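Local coordinates for diguanylate cyclase/phosphodiesterase-domain containing protein (Thermotoga maritima MSB8, PDB 6KHU), which is a putative diguanylate cyclase of the GGDEF family, whose active members make cyclic di-GMP from GTP, though its own activity is unproven, at residues Pro29-Phe34 with Ile79-Glu84; Lys53-Cys58 with Glu91-His96. One frame throughout, in Å; residues are numbered along the deposited sequence.

Contact 1. Residues Pro29-Phe34 with Ile79-Glu84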
ATOM      1  N   PRO A  29      -4.464 -14.063   6.244  1.00 18.24           N
ATOM      2  CA  PRO A  29      -4.109 -12.674   6.537  1.00 15.54           C
ATOM      3  C   PRO A  29      -3.769 -11.916   5.264  1.00 15.91           C
ATOM      4  O   PRO A  29      -3.508 -12.500   4.208  1.00 14.28           O
ATOM      5  CB  PRO A  29      -2.884 -12.815   7.446  1.00 19.09           C
ATOM      6  CG  PRO A  29      -2.213 -14.073   6.925  1.00 24.01           C
ATOM      7  CD  PRO A  29      -3.307 -14.970   6.362  1.00 18.22           C
ATOM      8  N   TYR A  30      -3.809 -10.586   5.380  1.00 12.79           N
ATOM      9  CA  TYR A  30      -3.282  -9.698   4.351  1.00 15.05           C
ATOM     10  C   TYR A  30      -2.844  -8.405   5.025  1.00 13.88           C
ATOM     11  O   TYR A  30      -3.208  -8.131   6.169  1.00 16.19           O
ATOM     12  CB  TYR A  30      -4.313  -9.415   3.241  1.00 11.95           C
ATOM     13  CG  TYR A  30      -5.447  -8.513   3.682  1.00 13.33           C
ATOM     14  CD1 TYR A  30      -6.531  -9.031   4.390  1.00  9.71           C
ATOM     15  CD2 TYR A  30      -5.431  -7.147   3.405  1.00 11.61           C
ATOM     16  CE1 TYR A  30      -7.568  -8.219   4.811  1.00 10.72           C
ATOM     17  CE2 TYR A  30      -6.474  -6.312   3.835  1.00 12.99           C
ATOM     18  CZ  TYR A  30      -7.541  -6.862   4.524  1.00 12.87           C
ATOM     19  OH  TYR A  30      -8.573  -6.066   4.950  1.00 13.22           O
ATOM     20  N   THR A  31      -2.067  -7.598   4.304  1.00 14.48           N
ATOM     21  CA  THR A  31      -1.524  -6.374   4.871  1.00 12.11           C
ATOM     22  C   THR A  31      -1.733  -5.212   3.914  1.00 13.34           C
ATOM     23  O   THR A  31      -1.575  -5.363   2.699  1.00 13.35           O
ATOM     24  CB  THR A  31      -0.037  -6.561   5.210  1.00 13.42           C
ATOM     25  OG1 THR A  31       0.080  -7.590   6.205  1.00 12.32           O
ATOM     26  CG2 THR A  31       0.562  -5.278   5.766  1.00 13.42           C
ATOM     27  N   ILE A  32      -2.113  -4.064   4.474  1.00 12.11           N
ATOM     28  CA  ILE A  32      -2.304  -2.818   3.740  1.00 11.42           C
ATOM     29  C   ILE A  32      -1.133  -1.895   4.053  1.00 13.48           C
ATOM     30  O   ILE A  32      -0.791  -1.696   5.225  1.00 12.36           O
ATOM     31  CB  ILE A  32      -3.630  -2.135   4.122  1.00 14.52           C
ATOM     32  CG1 ILE A  32      -4.817  -3.074   3.879  1.00 13.34           C
ATOM     33  CG2 ILE A  32      -3.805  -0.838   3.344  1.00 12.45           C
ATOM     34  CD1 ILE A  32      -6.127  -2.561   4.450  1.00 13.32           C
ATOM     35  N   PHE A  33      -0.531  -1.320   3.018  1.00 12.39           N
ATOM     36  CA  PHE A  33       0.532  -0.338   3.176  1.00 12.57           C
ATOM     37  C   PHE A  33       0.059   0.985   2.594  1.00 13.03           C
ATOM     38  O   PHE A  33      -0.557   1.009   1.520  1.00 14.09           O
ATOM     39  CB  PHE A  33       1.851  -0.767   2.464  1.00 11.94           C
ATOM     40  CG  PHE A  33       2.446  -2.065   2.960  1.00 13.90           C
ATOM     41  CD1 PHE A  33       1.940  -3.281   2.538  1.00 13.87           C
ATOM     42  CD2 PHE A  33       3.542  -2.061   3.806  1.00 15.55           C
ATOM     43  CE1 PHE A  33       2.487  -4.467   2.969  1.00 16.36           C
ATOM     44  CE2 PHE A  33       4.090  -3.254   4.250  1.00 18.43           C
ATOM     45  CZ  PHE A  33       3.554  -4.460   3.833  1.00 17.16           C
ATOM     46  N   PHE A  34       0.354   2.084   3.300  1.00 11.46           N
ATOM     47  CA  PHE A  34       0.183   3.443   2.786  1.00 12.97           C
ATOM     48  C   PHE A  34       1.543   4.120   2.657  1.00 13.51           C
ATOM     49  O   PHE A  34       2.369   4.043   3.576  1.00 13.92           O
ATOM     50  CB  PHE A  34      -0.688   4.297   3.726  1.00 13.74           C
ATOM     51  CG  PHE A  34      -2.162   4.222   3.455  1.00 13.63           C
ATOM     52  CD1 PHE A  34      -2.760   3.028   3.077  1.00 12.98           C
ATOM     53  CD2 PHE A  34      -2.960   5.361   3.607  1.00 16.58           C
ATOM     54  CE1 PHE A  34      -4.138   2.961   2.840  1.00 10.52           C
ATOM     55  CE2 PHE A  34      -4.331   5.309   3.381  1.00 18.58           C
ATOM     56  CZ  PHE A  34      -4.926   4.105   2.995  1.00 14.73           C
ATOM     57  N   ILE A  79      -1.868 -10.013  -0.288  1.00 14.57           N
ATOM     58  CA  ILE A  79      -2.581 -11.082   0.394  1.00 20.00           C
ATOM     59  C   ILE A  79      -1.578 -12.100   0.922  1.00 17.78           C
ATOM     60  O   ILE A  79      -0.482 -12.289   0.372  1.00 14.94           O
ATOM     61  CB  ILE A  79      -3.625 -11.731  -0.535  1.00 22.40           C
ATOM     62  CG1 ILE A  79      -2.930 -12.605  -1.567  1.00 22.78           C
ATOM     63  CG2 ILE A  79      -4.505 -10.653  -1.218  1.00 16.99           C
ATOM     64  CD1 ILE A  79      -2.985 -14.081  -1.233  1.00 28.09           C
ATOM     65  N   GLY A  80      -1.964 -12.773   2.005  1.00 15.13           N
ATOM     66  CA  GLY A  80      -1.119 -13.785   2.597  1.00 19.12           C
ATOM     67  C   GLY A  80      -0.015 -13.242   3.477  1.00 22.18           C
ATOM     68  O   GLY A  80       0.778 -14.030   3.999  1.00 20.97           O
ATOM     69  N   VAL A  81       0.061 -11.929   3.663  1.00 18.00           N
ATOM     70  CA  VAL A  81       1.112 -11.303   4.459  1.00 15.22           C
ATOM     71  C   VAL A  81       0.516 -10.904   5.798  1.00 15.65           C
ATOM     72  O   VAL A  81      -0.384 -10.064   5.854  1.00 16.45           O
ATOM     73  CB  VAL A  81       1.707 -10.088   3.730  1.00 17.64           C
ATOM     74  CG1 VAL A  81       2.644  -9.289   4.649  1.00 14.70           C
ATOM     75  CG2 VAL A  81       2.422 -10.535   2.451  1.00 16.90           C
ATOM     76  N   GLY A  82       1.010 -11.506   6.880  1.00 16.52           N
ATOM     77  CA  GLY A  82       0.606 -11.149   8.220  1.00 15.10           C
ATOM     78  C   GLY A  82       1.680 -10.368   8.959  1.00 23.90           C
ATOM     79  O   GLY A  82       2.637  -9.856   8.374  1.00 19.22           O
ATOM     80  N   LYS A  83       1.501 -10.299  10.288  1.00 21.35           N
ATOM     81  CA  LYS A  83       2.403  -9.516  11.134  1.00 23.94           C
ATOM     82  C   LYS A  83       3.848  -9.976  11.010  1.00 25.18           C
ATOM     83  O   LYS A  83       4.768  -9.158  11.119  1.00 26.91           O
ATOM     84  CB  LYS A  83       1.973  -9.609  12.600  1.00 25.12           C
ATOM     85  CG  LYS A  83       0.866  -8.659  12.975  1.00 30.77           C
ATOM     86  CD  LYS A  83       1.310  -7.211  12.837  1.00 32.72           C
ATOM     87  CE  LYS A  83       1.829  -6.659  14.160  1.00 33.20           C
ATOM     88  NZ  LYS A  83       1.872  -5.171  14.103  1.00 28.51           N
ATOM     89  N   GLU A  84       4.064 -11.278  10.804  1.00 23.90           N
ATOM     90  CA  GLU A  84       5.421 -11.817  10.752  1.00 28.82           C
ATOM     91  C   GLU A  84       6.217 -11.221   9.592  1.00 26.80           C
ATOM     92  O   GLU A  84       7.362 -10.793   9.771  1.00 25.69           O
ATOM     93  CB  GLU A  84       5.368 -13.342  10.643  1.00 29.70           C
ATOM     94  CG  GLU A  84       6.716 -14.040  10.785  1.00 38.29           C
ATOM     95  CD  GLU A  84       7.116 -14.284  12.233  1.00 51.53           C
ATOM     96  OE1 GLU A  84       6.408 -13.801  13.145  1.00 56.59           O
ATOM     97  OE2 GLU A  84       8.139 -14.965  12.461  1.00 54.66           O
TER
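Thr31 reaches across to the loop after strand 73-79 through its hydroxyl, OG1 lying 2.5 Å from Val81 O in a hydrogen bond that the threonine donates, though so short a length is uncertain in detail. The approach is from above the carbonyl plane, about 57° out of it, and so misses the lone-pair direction. Rotation about the first torsion (chi1 -62°) sets OG1 beside the backbone N of Thr31, on the side where the loop passes. The hydroxyl branch does the touching, with OG1 and CB of Thr31 against Val81 CG1, which lies 3.4 Å from Thr31 OG1. Threonine suits the place because its hydroxyl can donate to Val81 O while its compact carbon branch point packs on the valine. A second bond ties the loop at the start of the strand: Gly80 N donates to Pro29 O at 2.7 Å, with a bent N-H...O angle of 134°. Gly80 adopts a positive phi, easily reached without a side chain, and the chain turns off the sheet there. The ring carbons of Pro29 pack on the bare backbone of Gly82, Pro29 CB resting 3.9 Å from Gly82 CA. Behind these contacts, Tyr30 and Ile79 form an antiparallel non-hydrogen-bonded bridge, and Tyr30 CB sits 3.7 Å from Ile79 CA. The tyrosine ring leads away from the loop and bonds His20 through its hydroxyl, while Ser111 is a further partner of the Thr31 hydroxyl. The contact thus marks where strand 73-79 ends beside strand 30-37 and the chain heads for helix 86-100. Tyr30 and Ile79 face helix 9-26 on one side of the sheet; from the other, Thr31 touches Ala86 and Val81 touches Ile89, both on helix 86-100.

Contact 2. Residues Lys53-Cys58 with Glu91-His96. With ZN (zinc ion), chain C.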
ATOM      1  N   LYS A  53       6.005   2.420  -9.196  1.00 16.54           N
ATOM      2  CA  LYS A  53       6.707   1.229  -9.662  1.00 21.50           C
ATOM      3  C   LYS A  53       7.215   0.395  -8.492  1.00 15.90           C
ATOM      4  O   LYS A  53       7.183  -0.841  -8.544  1.00 16.20           O
ATOM      5  CB  LYS A  53       7.870   1.631 -10.566  1.00 26.92           C
ATOM      6  CG  LYS A  53       7.547   1.639 -12.057  1.00 33.20           C
ATOM      7  CD  LYS A  53       8.423   2.653 -12.781  1.00 30.22           C
ATOM      8  CE  LYS A  53       8.901   2.122 -14.106  1.00 28.04           C
ATOM      9  NZ  LYS A  53      10.349   2.417 -14.281  1.00 40.13           N
ATOM     10  N   ILE A  54       7.697   1.055  -7.437  1.00 17.68           N
ATOM     11  CA  ILE A  54       8.247   0.339  -6.285  1.00 15.71           C
ATOM     12  C   ILE A  54       7.166  -0.516  -5.633  1.00 15.69           C
ATOM     13  O   ILE A  54       7.385  -1.691  -5.308  1.00 15.82           O
ATOM     14  CB  ILE A  54       8.859   1.332  -5.279  1.00 14.42           C
ATOM     15  CG1 ILE A  54      10.187   1.895  -5.802  1.00 15.26           C
ATOM     16  CG2 ILE A  54       9.022   0.674  -3.907  1.00 10.31           C
ATOM     17  CD1 ILE A  54      10.696   3.081  -4.984  1.00 16.79           C
ATOM     18  N   LEU A  55       5.981   0.064  -5.432  1.00 14.99           N
ATOM     19  CA  LEU A  55       4.880  -0.694  -4.836  1.00 17.02           C
ATOM     20  C   LEU A  55       4.385  -1.784  -5.772  1.00 13.92           C
ATOM     21  O   LEU A  55       3.982  -2.861  -5.312  1.00 15.26           O
ATOM     22  CB  LEU A  55       3.732   0.243  -4.459  1.00 14.59           C
ATOM     23  CG  LEU A  55       4.108   1.222  -3.353  1.00 14.80           C
ATOM     24  CD1 LEU A  55       3.017   2.244  -3.205  1.00 19.28           C
ATOM     25  CD2 LEU A  55       4.364   0.496  -2.047  1.00 16.07           C
ATOM     26  N   LYS A  56       4.379  -1.516  -7.081  1.00 12.73           N
ATOM     27  CA  LYS A  56       4.056  -2.567  -8.042  1.00 14.43           C
ATOM     28  C   LYS A  56       4.984  -3.763  -7.889  1.00 17.24           C
ATOM     29  O   LYS A  56       4.571  -4.908  -8.112  1.00 14.62           O
ATOM     30  CB  LYS A  56       4.140  -2.032  -9.471  1.00 20.22           C
ATOM     31  CG  LYS A  56       2.870  -1.381  -9.990  1.00 19.21           C
ATOM     32  CD  LYS A  56       1.647  -2.295  -9.808  1.00 26.08           C
ATOM     33  CE  LYS A  56       1.725  -3.562 -10.645  1.00 30.39           C
ATOM     34  NZ  LYS A  56       0.362  -4.107 -10.954  1.00 26.04           N
ATOM     35  N   GLU A  57       6.239  -3.517  -7.506  1.00 14.60           N
ATOM     36  CA  GLU A  57       7.191  -4.606  -7.318  1.00 15.04           C
ATOM     37  C   GLU A  57       6.770  -5.550  -6.200  1.00 15.06           C
ATOM     38  O   GLU A  57       7.121  -6.737  -6.233  1.00 15.34           O
ATOM     39  CB  GLU A  57       8.582  -4.036  -7.022  1.00 14.65           C
ATOM     40  CG  GLU A  57       9.698  -5.026  -7.268  1.00 20.51           C
ATOM     41  CD  GLU A  57      11.063  -4.459  -6.969  1.00 17.91           C
ATOM     42  OE1 GLU A  57      11.932  -5.234  -6.524  1.00 24.71           O
ATOM     43  OE2 GLU A  57      11.271  -3.240  -7.194  1.00 17.22           O
ATOM     44  N   CYS A  58       6.045  -5.047  -5.195  1.00 14.39           N
ATOM     45  CA  CYS A  58       5.581  -5.894  -4.093  1.00 19.17           C
ATOM     46  C   CYS A  58       4.453  -6.838  -4.486  1.00 18.63           C
ATOM     47  O   CYS A  58       4.127  -7.741  -3.710  1.00 21.44           O
ATOM     48  CB  CYS A  58       5.074  -5.041  -2.931  1.00 18.47           C
ATOM     49  SG  CYS A  58       6.254  -3.844  -2.313  1.00 18.78           S
ATOM     50  N   GLU A  91      10.471  -2.772   4.928  1.00 16.93           N
ATOM     51  CA  GLU A  91      11.890  -2.459   4.778  1.00 20.88           C
ATOM     52  C   GLU A  91      12.289  -2.440   3.305  1.00 20.86           C
ATOM     53  O   GLU A  91      13.048  -1.562   2.872  1.00 16.25           O
ATOM     54  CB  GLU A  91      12.737  -3.466   5.562  1.00 21.83           C
ATOM     55  CG  GLU A  91      14.065  -2.922   6.103  1.00 33.00           C
ATOM     56  CD  GLU A  91      13.913  -1.627   6.903  1.00 40.31           C
ATOM     57  OE1 GLU A  91      14.841  -0.787   6.857  1.00 48.43           O
ATOM     58  OE2 GLU A  91      12.873  -1.451   7.584  1.00 44.89           O
ATOM     59  N   ARG A  92      11.771  -3.389   2.515  1.00 15.94           N
ATOM     60  CA  ARG A  92      12.106  -3.421   1.096  1.00 19.48           C
ATOM     61  C   ARG A  92      11.639  -2.148   0.400  1.00 16.00           C
ATOM     62  O   ARG A  92      12.383  -1.559  -0.393  1.00 15.00           O
ATOM     63  CB  ARG A  92      11.497  -4.664   0.427  1.00 18.56           C
ATOM     64  CG  ARG A  92      12.230  -5.974   0.734  1.00 21.01           C
ATOM     65  CD  ARG A  92      11.375  -7.203   0.405  1.00 28.30           C
ATOM     66  NE  ARG A  92      11.029  -7.264  -1.013  1.00 34.80           N
ATOM     67  CZ  ARG A  92       9.950  -7.871  -1.506  1.00 41.47           C
ATOM     68  NH1 ARG A  92       9.726  -7.865  -2.820  1.00 32.48           N
ATOM     69  NH2 ARG A  92       9.093  -8.485  -0.693  1.00 38.94           N
ATOM     70  N   ILE A  93      10.415  -1.699   0.693  1.00 13.66           N
ATOM     71  CA  ILE A  93       9.929  -0.452   0.106  1.00 14.77           C
ATOM     72  C   ILE A  93      10.848   0.705   0.498  1.00 19.86           C
ATOM     73  O   ILE A  93      11.253   1.518  -0.349  1.00 13.86           O
ATOM     74  CB  ILE A  93       8.470  -0.185   0.520  1.00 14.26           C
ATOM     75  CG1 ILE A  93       7.539  -1.278  -0.036  1.00 14.44           C
ATOM     76  CG2 ILE A  93       8.039   1.216   0.056  1.00 10.74           C
ATOM     77  CD1 ILE A  93       6.217  -1.371   0.684  1.00 16.60           C
ATOM     78  N   LYS A  94      11.217   0.773   1.786  1.00 13.67           N
ATOM     79  CA  LYS A  94      12.087   1.853   2.262  1.00 18.00           C
ATOM     80  C   LYS A  94      13.452   1.810   1.581  1.00 19.06           C
ATOM     81  O   LYS A  94      13.970   2.850   1.153  1.00 19.07           O
ATOM     82  CB  LYS A  94      12.244   1.773   3.785  1.00 17.82           C
ATOM     83  CG  LYS A  94      10.931   2.046   4.557  1.00 20.36           C
ATOM     84  CD  LYS A  94      11.174   2.599   5.969  1.00 30.58           C
ATOM     85  CE  LYS A  94      11.722   1.524   6.897  1.00 37.96           C
ATOM     86  NZ  LYS A  94      11.691   1.942   8.335  1.00 44.91           N
ATOM     87  N   ASN A  95      14.032   0.611   1.454  1.00 16.89           N
ATOM     88  CA  ASN A  95      15.312   0.444   0.765  1.00 21.11           C
ATOM     89  C   ASN A  95      15.245   0.932  -0.677  1.00 19.58           C
ATOM     90  O   ASN A  95      16.184   1.571  -1.164  1.00 22.13           O
ATOM     91  CB  ASN A  95      15.744  -1.022   0.791  1.00 17.55           C
ATOM     92  CG  ASN A  95      16.167  -1.486   2.176  1.00 19.48           C
ATOM     93  OD1 ASN A  95      16.296  -0.684   3.092  1.00 18.84           O
ATOM     94  ND2 ASN A  95      16.396  -2.790   2.321  1.00 19.95           N
ATOM     95  N   HIS A  96      14.152   0.637  -1.383  1.00 17.47           N
ATOM     96  CA  HIS A  96      14.033   1.128  -2.759  1.00 17.44           C
ATOM     97  C   HIS A  96      13.933   2.645  -2.795  1.00 22.09           C
ATOM     98  O   HIS A  96      14.564   3.296  -3.641  1.00 19.47           O
ATOM     99  CB  HIS A  96      12.836   0.492  -3.457  1.00 17.36           C
ATOM    100  CG  HIS A  96      13.083  -0.917  -3.905  1.00 15.19           C
ATOM    101  ND1 HIS A  96      13.218  -1.965  -3.019  1.00 14.45           N
ATOM    102  CD2 HIS A  96      13.246  -1.445  -5.141  1.00 16.14           C
ATOM    103  CE1 HIS A  96      13.457  -3.079  -3.690  1.00 17.36           C
ATOM    104  NE2 HIS A  96      13.477  -2.792  -4.982  1.00 16.99           N
TER
HETATM  105 ZN    ZN C 202      13.682  -4.234  -6.390  1.00 18.90          ZN
HETATM  106  O   HOH W   1       6.161  -8.812  -1.701  1.00 27.32           O
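Glu57 and His96 meet through a zinc ion that spans the two helices packed on one face of the ferredoxin-like beta-alpha-beta-beta-alpha-beta core of this GGDEF-family domain. Helices 53-57 and 91-96 run nearly antiparallel, at 149°, with axes 10.0 Å apart at closest approach. The glutamate chain is extended, its CG anti to the backbone N (chi1 -161°), and this carries the carboxylate outward to the metal: Glu57 OE1 binds zinc at 2.0 Å, while Glu57 OE2 stays farther off at 2.7 Å. From the other helix, His96 NE2 binds the ion at 2.0 Å. Carboxylate and imidazole planes stand 79° apart, so the two ligands present themselves nearly at right angles rather than stacked. The opposite ring nitrogen fixes the ring's rotation: His96 ND1 donates to Arg92 O at 2.8 Å, with the acceptor at the ring edge and in its plane. That carbonyl also takes the helical bond from His96 N, on the opposite face of its plane from ND1. A histidine suits the place because one ring nitrogen can bind zinc while the other donates to a second-shell carbonyl, Arg92 O. Inward from the metal the interface turns apolar. Ile54 slides past His96, its CD1 lying 3.7 Å from His96 CB, and the branched Ile54 and Ile93 meet through their CG2 methyls. Leu55 crosses Ile93 obliquely, CD2 against CD1. Cys58, compact enough to fit beside the helix, sets SG against Ile93 CG1 at 3.7 Å. Leu55 and Cys58 also reach Leu76 of the underlying strand 73-79. One water bridges the two segments: it donates to Cys58 O and accepts from Arg92 NH2, each at 3.1 Å.

Contact 1 joins strand 30-37 to the loop leading into helix 86-100; contact 2 joins that helix to helix 41-57, both helices on one face of the sheet, the one opposite helix 9-26. They touch where Phe33 CD2 packs 4.2 Å from Ile93 CD1. Contact 1 works largely through backbone carbonyls, glycines and one hydroxyl, with buried Tyr30, Thr31 and Val81 beside exposed Gly80. Contact 2 has buried Ile54, Leu55, Cys58 and Ile93 on the inner side, while exposed Glu57 and partly exposed His96 hold the zinc outside. The centres lie 14 Å apart, and the segments alternate in sequence, so the two contacts cross along the chain.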